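Local coordinates for protein Sso-CP2 metallo-carboxypetidase (Sulfolobus solfataricus, PDB 4MMO) that probably works as a zinc-dependent carboxypeptidase of the M20 family, trimming peptides from their C-terminal end, at residues 180-185 with 378-383; 232-237 with 311-316; 281-286 with 307-312; 315-320 with 343-348. All coordinates share one frame; numbering follows the deposited sequence.

Interaction 1 of 4, residues 180-185 with 378-383; sequences KGLLYV and AGTQPM. With SO4 (sulfate ion), chain D.
K180 and T380 bring the start of strand 178-190 against the loop that precedes helix 383-389, and the long side chain of K180 illustrates how an extended lysine can cover a backbone. Its CB lies 3.9 Å from O of G379. CG and CD then pass alongside the carbonyl of A378, with CD coming to 3.6 Å from its O; CE stays near the same oxygen, and the extended chain carries NZ past it. NZ gives a hydrogen bond to a water 2.9 Å away, which in turn donates to O of A378; the backbone oxygens of Y279 and L276 also hold this ammonium group. At the other end of the residue, N of K180 donates to O of G379 at 3.2 Å, and O of K180 accepts from OG1 of T380 at 3.1 Å, with the hydroxyl standing above the carbonyl plane. A chi1 of -62° puts OG1 beside the T380 backbone N and leaves CG2 to pack 3.9 Å from CB of L182. Exchanging T380 for a valine would probably leave the K180 carbonyl without its hydroxyl donor and remove the weak bond from R311 to OG1. Past T380 lies a sulfate, probably picked up during crystallisation, whose bond to N of T380 is too short to be trusted in detail. That backbone N-H, R311 and H197 of the second subunit thus line an anion site beside T380, whose side chain is about 10 Å from the zinc, consistent with a place for a negatively charged part of a substrate.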
# COMPACT_ATOMS: atom_id res chain seq x y z
N LYS A 180 -11.13 -24.85 0.56
CA LYS A 180 -11.65 -23.76 1.36
C LYS A 180 -12.42 -22.82 0.45
O LYS A 180 -12.14 -22.73 -0.75
CB LYS A 180 -10.53 -23.02 2.07
CG LYS A 180 -9.90 -23.80 3.22
CD LYS A 180 -9.04 -22.89 4.08
CE LYS A 180 -8.25 -23.67 5.11
NZ LYS A 180 -7.42 -22.76 5.96
N GLY A 181 -13.42 -22.13 1.01
CA GLY A 181 -14.18 -21.15 0.27
C GLY A 181 -13.41 -19.85 0.17
O GLY A 181 -12.29 -19.76 0.66
N LEU A 182 -14.02 -18.84 -0.44
CA LEU A 182 -13.33 -17.58 -0.66
C LEU A 182 -14.27 -16.39 -0.80
O LEU A 182 -15.35 -16.50 -1.37
CB LEU A 182 -12.45 -17.69 -1.91
CG LEU A 182 -11.52 -16.51 -2.20
CD1 LEU A 182 -10.59 -16.24 -1.02
CD2 LEU A 182 -10.71 -16.81 -3.44
N LEU A 183 -13.83 -15.26 -0.26
CA LEU A 183 -14.52 -13.98 -0.42
C LEU A 183 -13.48 -12.87 -0.54
O LEU A 183 -12.79 -12.56 0.43
CB LEU A 183 -15.42 -13.72 0.79
CG LEU A 183 -16.15 -12.36 0.79
CD1 LEU A 183 -17.17 -12.31 -0.34
CD2 LEU A 183 -16.81 -12.09 2.13
N TYR A 184 -13.35 -12.30 -1.74
CA TYR A 184 -12.51 -11.12 -1.94
C TYR A 184 -13.33 -9.87 -1.65
O TYR A 184 -14.47 -9.76 -2.08
CB TYR A 184 -11.99 -11.02 -3.38
CG TYR A 184 -10.93 -12.03 -3.76
CD1 TYR A 184 -9.72 -12.08 -3.07
CD2 TYR A 184 -11.12 -12.90 -4.82
CE1 TYR A 184 -8.74 -12.99 -3.42
CE2 TYR A 184 -10.15 -13.81 -5.19
CZ TYR A 184 -8.96 -13.85 -4.48
OH TYR A 184 -7.99 -14.76 -4.84
N VAL A 185 -12.72 -8.92 -0.95
CA VAL A 185 -13.38 -7.66 -0.63
C VAL A 185 -12.41 -6.51 -0.76
O VAL A 185 -11.24 -6.62 -0.37
CB VAL A 185 -13.98 -7.69 0.78
CG1 VAL A 185 -14.47 -6.30 1.20
CG2 VAL A 185 -15.12 -8.69 0.86
N ALA A 378 -5.54 -25.96 1.22
CA ALA A 378 -5.49 -24.69 1.92
C ALA A 378 -6.04 -23.60 1.01
O ALA A 378 -6.52 -22.56 1.47
CB ALA A 378 -4.07 -24.36 2.34
N GLY A 379 -5.97 -23.85 -0.29
CA GLY A 379 -6.41 -22.89 -1.29
C GLY A 379 -7.83 -23.14 -1.77
O GLY A 379 -8.58 -23.91 -1.17
N THR A 380 -8.17 -22.48 -2.88
CA THR A 380 -9.55 -22.44 -3.37
C THR A 380 -9.63 -22.88 -4.82
O THR A 380 -8.69 -22.72 -5.59
CB THR A 380 -10.14 -21.02 -3.22
OG1 THR A 380 -10.18 -20.66 -1.84
CG2 THR A 380 -11.55 -20.94 -3.80
N GLN A 381 -10.79 -23.42 -5.19
CA GLN A 381 -11.05 -23.94 -6.52
C GLN A 381 -12.57 -24.01 -6.63
O GLN A 381 -13.25 -24.12 -5.61
CB GLN A 381 -10.39 -25.32 -6.66
CG GLN A 381 -10.29 -25.87 -8.07
CD GLN A 381 -9.55 -27.20 -8.17
OE1 GLN A 381 -9.50 -27.79 -9.25
NE2 GLN A 381 -8.96 -27.67 -7.07
N PRO A 382 -13.13 -23.94 -7.86
CA PRO A 382 -14.60 -23.90 -7.94
C PRO A 382 -15.28 -25.27 -7.76
O PRO A 382 -16.32 -25.54 -8.37
CB PRO A 382 -14.85 -23.32 -9.34
CG PRO A 382 -13.65 -23.69 -10.12
CD PRO A 382 -12.50 -23.63 -9.16
N MET A 383 -14.72 -26.11 -6.90
CA MET A 383 -15.30 -27.41 -6.58
C MET A 383 -16.72 -27.24 -6.06
O MET A 383 -17.59 -28.07 -6.32
CB MET A 383 -14.44 -28.09 -5.52
CG MET A 383 -14.74 -29.56 -5.29
SD MET A 383 -13.41 -30.33 -4.34
CE MET A 383 -14.09 -31.96 -4.04
S SO4 D . -6.01 -20.37 -4.87
O1 SO4 D . -5.51 -19.00 -4.96
O2 SO4 D . -6.64 -20.76 -6.14
O3 SO4 D . -4.86 -21.18 -4.46
O4 SO4 D . -7.03 -20.46 -3.83
O HOH W 1 -6.00 -21.20 4.00

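Interaction 2 of 4, residues 232-237 with 311-316; sequences DDVREL and RLVPNQ. With SO4 (sulfate ion), chain D.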
# COMPACT_ATOMS: atom_id res chain seq x y z
N ASP A 232 -20.04 -19.21 13.62
CA ASP A 232 -21.26 -19.95 13.95
C ASP A 232 -21.54 -21.10 12.98
O ASP A 232 -22.01 -22.16 13.38
CB ASP A 232 -22.47 -19.01 13.99
CG ASP A 232 -22.43 -18.06 15.18
OD1 ASP A 232 -21.64 -18.30 16.12
OD2 ASP A 232 -23.21 -17.08 15.19
N ASP A 233 -21.26 -20.88 11.70
CA ASP A 233 -21.54 -21.88 10.67
C ASP A 233 -20.38 -22.86 10.49
O ASP A 233 -20.48 -23.80 9.70
CB ASP A 233 -21.83 -21.19 9.33
CG ASP A 233 -23.24 -20.64 9.24
OD1 ASP A 233 -23.82 -20.28 10.29
OD2 ASP A 233 -23.78 -20.56 8.11
N VAL A 234 -19.28 -22.64 11.21
CA VAL A 234 -18.11 -23.51 11.10
C VAL A 234 -18.37 -24.78 11.90
O VAL A 234 -18.55 -24.74 13.12
CB VAL A 234 -16.84 -22.80 11.62
CG1 VAL A 234 -15.67 -23.79 11.74
CG2 VAL A 234 -16.47 -21.64 10.71
N ARG A 235 -18.39 -25.92 11.21
CA ARG A 235 -18.69 -27.20 11.86
C ARG A 235 -17.44 -27.94 12.31
O ARG A 235 -16.36 -27.77 11.74
CB ARG A 235 -19.52 -28.09 10.93
CG ARG A 235 -18.80 -28.60 9.68
CD ARG A 235 -19.36 -29.96 9.27
NE ARG A 235 -18.82 -30.44 8.00
CZ ARG A 235 -17.67 -31.09 7.86
NH1 ARG A 235 -16.90 -31.35 8.91
NH2 ARG A 235 -17.28 -31.48 6.65
N GLU A 236 -17.59 -28.77 13.33
CA GLU A 236 -16.50 -29.60 13.82
C GLU A 236 -16.07 -30.58 12.73
O GLU A 236 -16.85 -30.93 11.86
CB GLU A 236 -16.94 -30.36 15.07
CG GLU A 236 -17.99 -31.41 14.79
CD GLU A 236 -18.79 -31.78 16.03
OE1 GLU A 236 -18.20 -31.82 17.13
OE2 GLU A 236 -20.00 -32.04 15.90
N LEU A 237 -14.81 -31.01 12.80
CA LEU A 237 -14.29 -32.02 11.88
C LEU A 237 -14.90 -33.37 12.21
O LEU A 237 -15.26 -33.62 13.36
CB LEU A 237 -12.78 -32.11 12.02
CG LEU A 237 -12.01 -30.81 11.81
CD1 LEU A 237 -10.55 -31.00 12.19
CD2 LEU A 237 -12.14 -30.34 10.37
N ARG A 311 -10.66 -16.81 3.68
CA ARG A 311 -10.70 -18.23 3.34
C ARG A 311 -11.71 -18.89 4.27
O ARG A 311 -11.68 -18.69 5.48
CB ARG A 311 -9.34 -18.89 3.52
CG ARG A 311 -8.24 -18.26 2.69
CD ARG A 311 -8.38 -18.59 1.22
NE ARG A 311 -7.36 -17.89 0.44
CZ ARG A 311 -6.97 -18.24 -0.78
NH1 ARG A 311 -7.51 -19.30 -1.38
NH2 ARG A 311 -6.04 -17.54 -1.40
N LEU A 312 -12.60 -19.69 3.69
CA LEU A 312 -13.73 -20.24 4.43
C LEU A 312 -13.68 -21.76 4.52
O LEU A 312 -13.06 -22.43 3.69
CB LEU A 312 -15.03 -19.81 3.75
CG LEU A 312 -15.18 -18.30 3.57
CD1 LEU A 312 -16.40 -17.97 2.72
CD2 LEU A 312 -15.26 -17.61 4.93
N VAL A 313 -14.35 -22.30 5.53
CA VAL A 313 -14.43 -23.74 5.74
C VAL A 313 -15.90 -24.11 5.95
O VAL A 313 -16.71 -23.25 6.28
CB VAL A 313 -13.59 -24.18 6.95
CG1 VAL A 313 -12.13 -23.81 6.75
CG2 VAL A 313 -14.12 -23.56 8.24
N PRO A 314 -16.24 -25.40 5.77
CA PRO A 314 -17.64 -25.81 5.92
C PRO A 314 -18.18 -25.46 7.30
O PRO A 314 -17.43 -25.64 8.25
CB PRO A 314 -17.57 -27.34 5.75
CG PRO A 314 -16.33 -27.58 4.96
CD PRO A 314 -15.36 -26.53 5.42
N ASN A 315 -19.42 -24.98 7.45
CA ASN A 315 -20.38 -24.76 6.37
C ASN A 315 -20.57 -23.27 6.09
O ASN A 315 -21.70 -22.81 5.91
CB ASN A 315 -21.72 -25.38 6.75
CG ASN A 315 -21.66 -26.89 6.87
OD1 ASN A 315 -21.24 -27.58 5.94
ND2 ASN A 315 -22.05 -27.41 8.03
N GLN A 316 -19.48 -22.51 6.08
CA GLN A 316 -19.58 -21.07 5.86
C GLN A 316 -20.04 -20.77 4.43
O GLN A 316 -19.59 -21.39 3.47
CB GLN A 316 -18.24 -20.39 6.11
CG GLN A 316 -17.79 -20.39 7.56
CD GLN A 316 -16.44 -19.73 7.72
OE1 GLN A 316 -15.46 -20.14 7.09
NE2 GLN A 316 -16.38 -18.68 8.53
S SO4 D . -6.01 -20.37 -4.87
O1 SO4 D . -5.51 -19.00 -4.96
O2 SO4 D . -6.64 -20.76 -6.14
O3 SO4 D . -4.86 -21.18 -4.46
O4 SO4 D . -7.03 -20.46 -3.83
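The turn that follows strand 299-312, with a cis peptide between P314 and N315, is held against the 232-237 loop by two backbone hydrogen bonds. N of N315 donates to O of D233 at 2.8 Å, and N of R235 donates to O of P314 at 3.1 Å. Between them the two methyls of V234 divide their work: CG1 meets CG2 of V313 at 3.8 Å, while CG2 presses on the amide of Q316, 3.5 Å from CD. That amide is fixed, since OE1 of Q316 accepts in its carbonyl plane from N of V313 at 2.9 Å and NE2 donates to O of F230. R235 leans across the turn. Its CG sits between backbone N and carbonyl carbon (chi1 67°), and with a further bend at chi2 NE comes to 4.0 Å from CB of P314; NH1 bonds back to O of E236 at 3.0 Å and forms a salt bridge with E241. A serine in place of R235 would probably remove the cover over CB of P314 and leave E241 with a long, weak pairing to R348. Away from the metal site, the contact ties the lead-in to helix 239-247 to the corner between strand 299-312 and helix 318-331, with P314 also packing on P346 and R348 of strand 337-348.

Interaction 3 of 4, residues 281-286 with 307-312; sequences TCNVDG and KLDFRL. With SO4 (sulfate ion), chain D.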
# COMPACT_ATOMS: atom_id res chain seq x y z
N THR A 281 -9.93 -17.68 7.55
CA THR A 281 -9.07 -16.51 7.69
C THR A 281 -9.76 -15.20 7.35
O THR A 281 -10.79 -15.17 6.68
CB THR A 281 -7.83 -16.60 6.78
OG1 THR A 281 -8.24 -16.51 5.41
CG2 THR A 281 -7.10 -17.92 7.01
N CYS A 282 -9.17 -14.11 7.85
CA CYS A 282 -9.44 -12.77 7.36
C CYS A 282 -8.09 -12.12 7.12
O CYS A 282 -7.47 -11.60 8.04
CB CYS A 282 -10.23 -11.95 8.38
SG CYS A 282 -10.35 -10.19 7.95
N ASN A 283 -7.64 -12.16 5.87
CA ASN A 283 -6.30 -11.71 5.52
C ASN A 283 -6.31 -10.40 4.74
O ASN A 283 -7.20 -10.16 3.92
CB ASN A 283 -5.61 -12.80 4.69
CG ASN A 283 -4.22 -12.41 4.26
OD1 ASN A 283 -3.30 -12.35 5.09
ND2 ASN A 283 -4.04 -12.16 2.97
N VAL A 284 -5.32 -9.55 5.02
CA VAL A 284 -5.16 -8.30 4.28
C VAL A 284 -4.15 -8.51 3.16
O VAL A 284 -2.98 -8.79 3.41
CB VAL A 284 -4.68 -7.15 5.20
CG1 VAL A 284 -4.47 -5.87 4.40
CG2 VAL A 284 -5.69 -6.91 6.32
N ASP A 285 -4.62 -8.40 1.92
CA ASP A 285 -3.75 -8.58 0.76
C ASP A 285 -3.07 -7.28 0.39
O ASP A 285 -2.00 -7.28 -0.22
CB ASP A 285 -4.57 -9.06 -0.45
CG ASP A 285 -5.29 -10.35 -0.18
OD1 ASP A 285 -4.66 -11.42 -0.28
OD2 ASP A 285 -6.50 -10.29 0.13
N GLY A 286 -3.70 -6.17 0.76
CA GLY A 286 -3.18 -4.88 0.37
C GLY A 286 -3.78 -3.73 1.15
O GLY A 286 -4.94 -3.78 1.57
N LYS A 307 -7.58 -4.34 0.50
CA LYS A 307 -8.12 -5.54 -0.12
C LYS A 307 -8.01 -6.71 0.85
O LYS A 307 -6.93 -7.00 1.37
CB LYS A 307 -7.37 -5.85 -1.41
CG LYS A 307 -7.72 -4.92 -2.56
CD LYS A 307 -6.95 -5.27 -3.82
CE LYS A 307 -7.09 -4.18 -4.87
NZ LYS A 307 -7.73 -4.68 -6.12
N LEU A 308 -9.14 -7.38 1.07
CA LEU A 308 -9.22 -8.49 2.01
C LEU A 308 -9.66 -9.75 1.30
O LEU A 308 -10.52 -9.71 0.41
CB LEU A 308 -10.22 -8.17 3.12
CG LEU A 308 -10.09 -6.82 3.83
CD1 LEU A 308 -11.32 -6.56 4.68
CD2 LEU A 308 -8.84 -6.78 4.67
N ASP A 309 -9.08 -10.88 1.70
CA ASP A 309 -9.57 -12.18 1.27
C ASP A 309 -9.88 -13.01 2.52
O ASP A 309 -9.09 -13.05 3.46
CB ASP A 309 -8.56 -12.89 0.36
CG ASP A 309 -7.35 -13.41 1.11
OD1 ASP A 309 -6.50 -12.60 1.52
OD2 ASP A 309 -7.25 -14.65 1.29
N PHE A 310 -11.06 -13.62 2.52
CA PHE A 310 -11.48 -14.52 3.60
C PHE A 310 -11.46 -15.94 3.07
O PHE A 310 -12.17 -16.25 2.12
CB PHE A 310 -12.91 -14.20 4.06
CG PHE A 310 -13.08 -12.85 4.69
CD1 PHE A 310 -13.27 -11.72 3.92
CD2 PHE A 310 -13.11 -12.72 6.07
CE1 PHE A 310 -13.45 -10.48 4.51
CE2 PHE A 310 -13.29 -11.48 6.66
CZ PHE A 310 -13.46 -10.36 5.88
N ARG A 311 -10.66 -16.81 3.68
CA ARG A 311 -10.70 -18.23 3.34
C ARG A 311 -11.71 -18.89 4.27
O ARG A 311 -11.68 -18.69 5.48
CB ARG A 311 -9.34 -18.89 3.52
CG ARG A 311 -8.24 -18.26 2.69
CD ARG A 311 -8.38 -18.59 1.22
NE ARG A 311 -7.36 -17.89 0.44
CZ ARG A 311 -6.97 -18.24 -0.78
NH1 ARG A 311 -7.51 -19.30 -1.38
NH2 ARG A 311 -6.04 -17.54 -1.40
N LEU A 312 -12.60 -19.69 3.69
CA LEU A 312 -13.73 -20.24 4.43
C LEU A 312 -13.68 -21.76 4.52
O LEU A 312 -13.06 -22.43 3.69
CB LEU A 312 -15.03 -19.81 3.75
CG LEU A 312 -15.18 -18.30 3.57
CD1 LEU A 312 -16.40 -17.97 2.72
CD2 LEU A 312 -15.26 -17.61 4.93
S SO4 D . -6.01 -20.37 -4.87
O1 SO4 D . -5.51 -19.00 -4.96
O2 SO4 D . -6.64 -20.76 -6.14
O3 SO4 D . -4.86 -21.18 -4.46
O4 SO4 D . -7.03 -20.46 -3.83
O HOH W 2 -6.22 -15.81 3.50
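N283 and D309 face each other across a hydrogen-bonded antiparallel pair, their amide and carboxylate planes turned 71° apart. ND2 of N283 reaches the syn lone pair of D309 OD1 at 2.9 Å, the acceptor lying in the amide plane. The D285 side chain crosses that of D309 at about a right angle, the carboxylate planes 45° apart. Its OD2 is 2.7 Å from D309 OD1, so one of the two acids probably holds a proton. In the second subunit, I299 gives its N-H to OD1 of D285 and accepts at its O from ND2 of N283. A classic bulge sets D285 and G286 opposite K307, which probably helps D285 reach D309. T281 and R311 instead lie side by side: with chi1 at 68°, OG1 of T281 sits between its backbone N and carbonyl carbon and accepts from N of R311 at 3.0 Å. A water joins this hydroxyl to D309 OD2. Toward the apolar face, CG2 of V284 meets CD2 of L308 at 3.6 Å, and SG of C282 stands obliquely to the F310 ring, 4.2 Å from its centroid. Strand 178-190 flanks 299-312 on its other edge. Helix 207-218 covers C282 and L308, helix 318-331 covers F310 and L312, and at G286 the sheet runs on into a strand of the second subunit.

Interaction 4 of 4, residues 315-320 with 343-348; sequences NQDPYK and FEYPVR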
# COMPACT_ATOMS: atom_id res chain seq x y z
N ASN A 315 -19.42 -24.98 7.45
CA ASN A 315 -20.38 -24.76 6.37
C ASN A 315 -20.57 -23.27 6.09
O ASN A 315 -21.70 -22.81 5.91
CB ASN A 315 -21.72 -25.38 6.75
CG ASN A 315 -21.66 -26.89 6.87
OD1 ASN A 315 -21.24 -27.58 5.94
ND2 ASN A 315 -22.05 -27.41 8.03
N GLN A 316 -19.48 -22.51 6.08
CA GLN A 316 -19.58 -21.07 5.86
C GLN A 316 -20.04 -20.77 4.43
O GLN A 316 -19.59 -21.39 3.47
CB GLN A 316 -18.24 -20.39 6.11
CG GLN A 316 -17.79 -20.39 7.56
CD GLN A 316 -16.44 -19.73 7.72
OE1 GLN A 316 -15.46 -20.14 7.09
NE2 GLN A 316 -16.38 -18.68 8.53
N ASP A 317 -20.94 -19.80 4.32
CA ASP A 317 -21.46 -19.34 3.04
C ASP A 317 -20.84 -17.97 2.77
O ASP A 317 -21.02 -17.05 3.56
CB ASP A 317 -22.99 -19.24 3.12
CG ASP A 317 -23.63 -18.87 1.79
OD1 ASP A 317 -22.98 -18.22 0.95
OD2 ASP A 317 -24.81 -19.23 1.60
N PRO A 318 -20.12 -17.83 1.64
CA PRO A 318 -19.44 -16.55 1.39
C PRO A 318 -20.40 -15.37 1.30
O PRO A 318 -20.08 -14.27 1.77
CB PRO A 318 -18.73 -16.79 0.06
CG PRO A 318 -19.46 -17.92 -0.57
CD PRO A 318 -19.89 -18.79 0.55
N TYR A 319 -21.58 -15.58 0.71
CA TYR A 319 -22.57 -14.52 0.62
C TYR A 319 -23.07 -14.14 2.02
O TYR A 319 -23.37 -12.98 2.28
CB TYR A 319 -23.73 -14.94 -0.28
CG TYR A 319 -23.31 -15.12 -1.72
CD1 TYR A 319 -23.19 -14.03 -2.57
CD2 TYR A 319 -23.02 -16.39 -2.23
CE1 TYR A 319 -22.80 -14.19 -3.89
CE2 TYR A 319 -22.63 -16.55 -3.55
CZ TYR A 319 -22.52 -15.44 -4.37
OH TYR A 319 -22.13 -15.58 -5.69
N LYS A 320 -23.15 -15.11 2.92
CA LYS A 320 -23.53 -14.82 4.29
C LYS A 320 -22.42 -14.07 5.02
O LYS A 320 -22.68 -13.11 5.75
CB LYS A 320 -23.87 -16.11 5.03
CG LYS A 320 -24.37 -15.88 6.44
CD LYS A 320 -24.98 -17.15 7.02
CE LYS A 320 -25.50 -16.92 8.43
NZ LYS A 320 -26.15 -18.14 8.98
N PHE A 343 -16.89 -15.03 -4.89
CA PHE A 343 -17.58 -15.83 -3.89
C PHE A 343 -17.40 -17.31 -4.23
O PHE A 343 -17.79 -17.75 -5.31
CB PHE A 343 -19.08 -15.49 -3.85
CG PHE A 343 -19.36 -14.04 -3.55
CD1 PHE A 343 -19.34 -13.09 -4.56
CD2 PHE A 343 -19.68 -13.63 -2.27
CE1 PHE A 343 -19.60 -11.75 -4.29
CE2 PHE A 343 -19.95 -12.30 -1.99
CZ PHE A 343 -19.91 -11.36 -3.00
N GLU A 344 -16.79 -18.06 -3.33
CA GLU A 344 -16.57 -19.49 -3.53
C GLU A 344 -16.97 -20.25 -2.28
O GLU A 344 -16.70 -19.79 -1.17
CB GLU A 344 -15.10 -19.78 -3.86
CG GLU A 344 -14.57 -19.07 -5.10
CD GLU A 344 -14.57 -19.96 -6.33
OE1 GLU A 344 -15.61 -20.58 -6.63
OE2 GLU A 344 -13.51 -20.05 -6.99
N TYR A 345 -17.63 -21.38 -2.45
CA TYR A 345 -18.08 -22.19 -1.32
C TYR A 345 -16.99 -23.16 -0.88
O TYR A 345 -16.27 -23.70 -1.72
CB TYR A 345 -19.33 -22.99 -1.70
CG TYR A 345 -20.55 -22.15 -1.98
CD1 TYR A 345 -20.81 -21.66 -3.26
CD2 TYR A 345 -21.46 -21.85 -0.97
CE1 TYR A 345 -21.93 -20.90 -3.52
CE2 TYR A 345 -22.58 -21.08 -1.22
CZ TYR A 345 -22.81 -20.61 -2.50
OH TYR A 345 -23.93 -19.85 -2.75
N PRO A 346 -16.86 -23.39 0.44
CA PRO A 346 -15.98 -24.46 0.90
C PRO A 346 -16.60 -25.82 0.62
O PRO A 346 -17.82 -25.90 0.48
CB PRO A 346 -15.90 -24.22 2.41
CG PRO A 346 -17.19 -23.57 2.75
CD PRO A 346 -17.51 -22.70 1.56
N VAL A 347 -15.78 -26.87 0.55
CA VAL A 347 -16.24 -28.21 0.20
C VAL A 347 -15.39 -29.27 0.88
O VAL A 347 -14.18 -29.11 1.00
CB VAL A 347 -16.14 -28.46 -1.32
CG1 VAL A 347 -16.52 -29.90 -1.67
CG2 VAL A 347 -17.02 -27.49 -2.09
N ARG A 348 -16.05 -30.34 1.32
CA ARG A 348 -15.37 -31.53 1.80
C ARG A 348 -16.20 -32.75 1.43
O ARG A 348 -17.39 -32.81 1.76
CB ARG A 348 -15.18 -31.48 3.31
CG ARG A 348 -13.91 -30.79 3.73
CD ARG A 348 -13.80 -30.72 5.24
NE ARG A 348 -12.73 -29.81 5.64
CZ ARG A 348 -12.71 -29.12 6.77
NH1 ARG A 348 -13.71 -29.22 7.64
NH2 ARG A 348 -11.69 -28.31 7.03
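From Q316 to Y319 the chain runs nearly antiparallel to F343-P346, the end-to-end directions 166° apart, with no hydrogen bond between them. Side chains make the join instead. The rings of Y319 and F343 form an offset stack, planes 6° apart and centroids 4.2 Å apart, and F343 CB extends the overlap by sitting over the face of the tyrosine. Y345 approaches the Y319 ring from a different direction: its OH lies at the edge of Y319, 3.6 Å from CD2. P318 touches both F343 and Y345. Its CB meets CD2 of F343 at 4.0 Å, its CG rests 3.4 Å from O of E344, and its CD makes an off-centre CH-pi contact with Y345, 4.2 Å from the ring centroid. The P346 ring lies against the backbone of Q316, CD 3.1 Å from O. D317 lies alongside Y345, with OD1 3.6 Å from CE2. Because CG of D317 is anti to its own backbone N (chi1 -175°), the same OD1 turns back to accept from N of Y319 at 3.0 Å. This is an N-cap, and it closes the first turn of helix 318-331 just where proline and tyrosine settle on strand 337-348. The arrangement is that of a two-layer alpha/beta sandwich, with the helix packed on an antiparallel sheet in the dimerisation domain.

All four contacts meet on one antiparallel sheet. Strand 178-190 of interaction 1 pairs on one edge with 299-312, where G181 N lies 2.7 Å from L312 O, and on the other with 337-348, where L182 O lies 2.9 Å from E344 N. Interactions 2 and 3 share R311 and L312, while N315 and Q316 lead from interaction 2 into interaction 4. T380 and R311 both reach the sulfate, linking interactions 1 and 3. Zinc is about 10 Å from the side chains of T380 and E344 and about 11 Å from that of R311. The contacts of interaction 2 lie away from the metal site, though its segment 311-316 begins with the sulfate-binding R311, and interaction 3 carries the sheet to the second subunit.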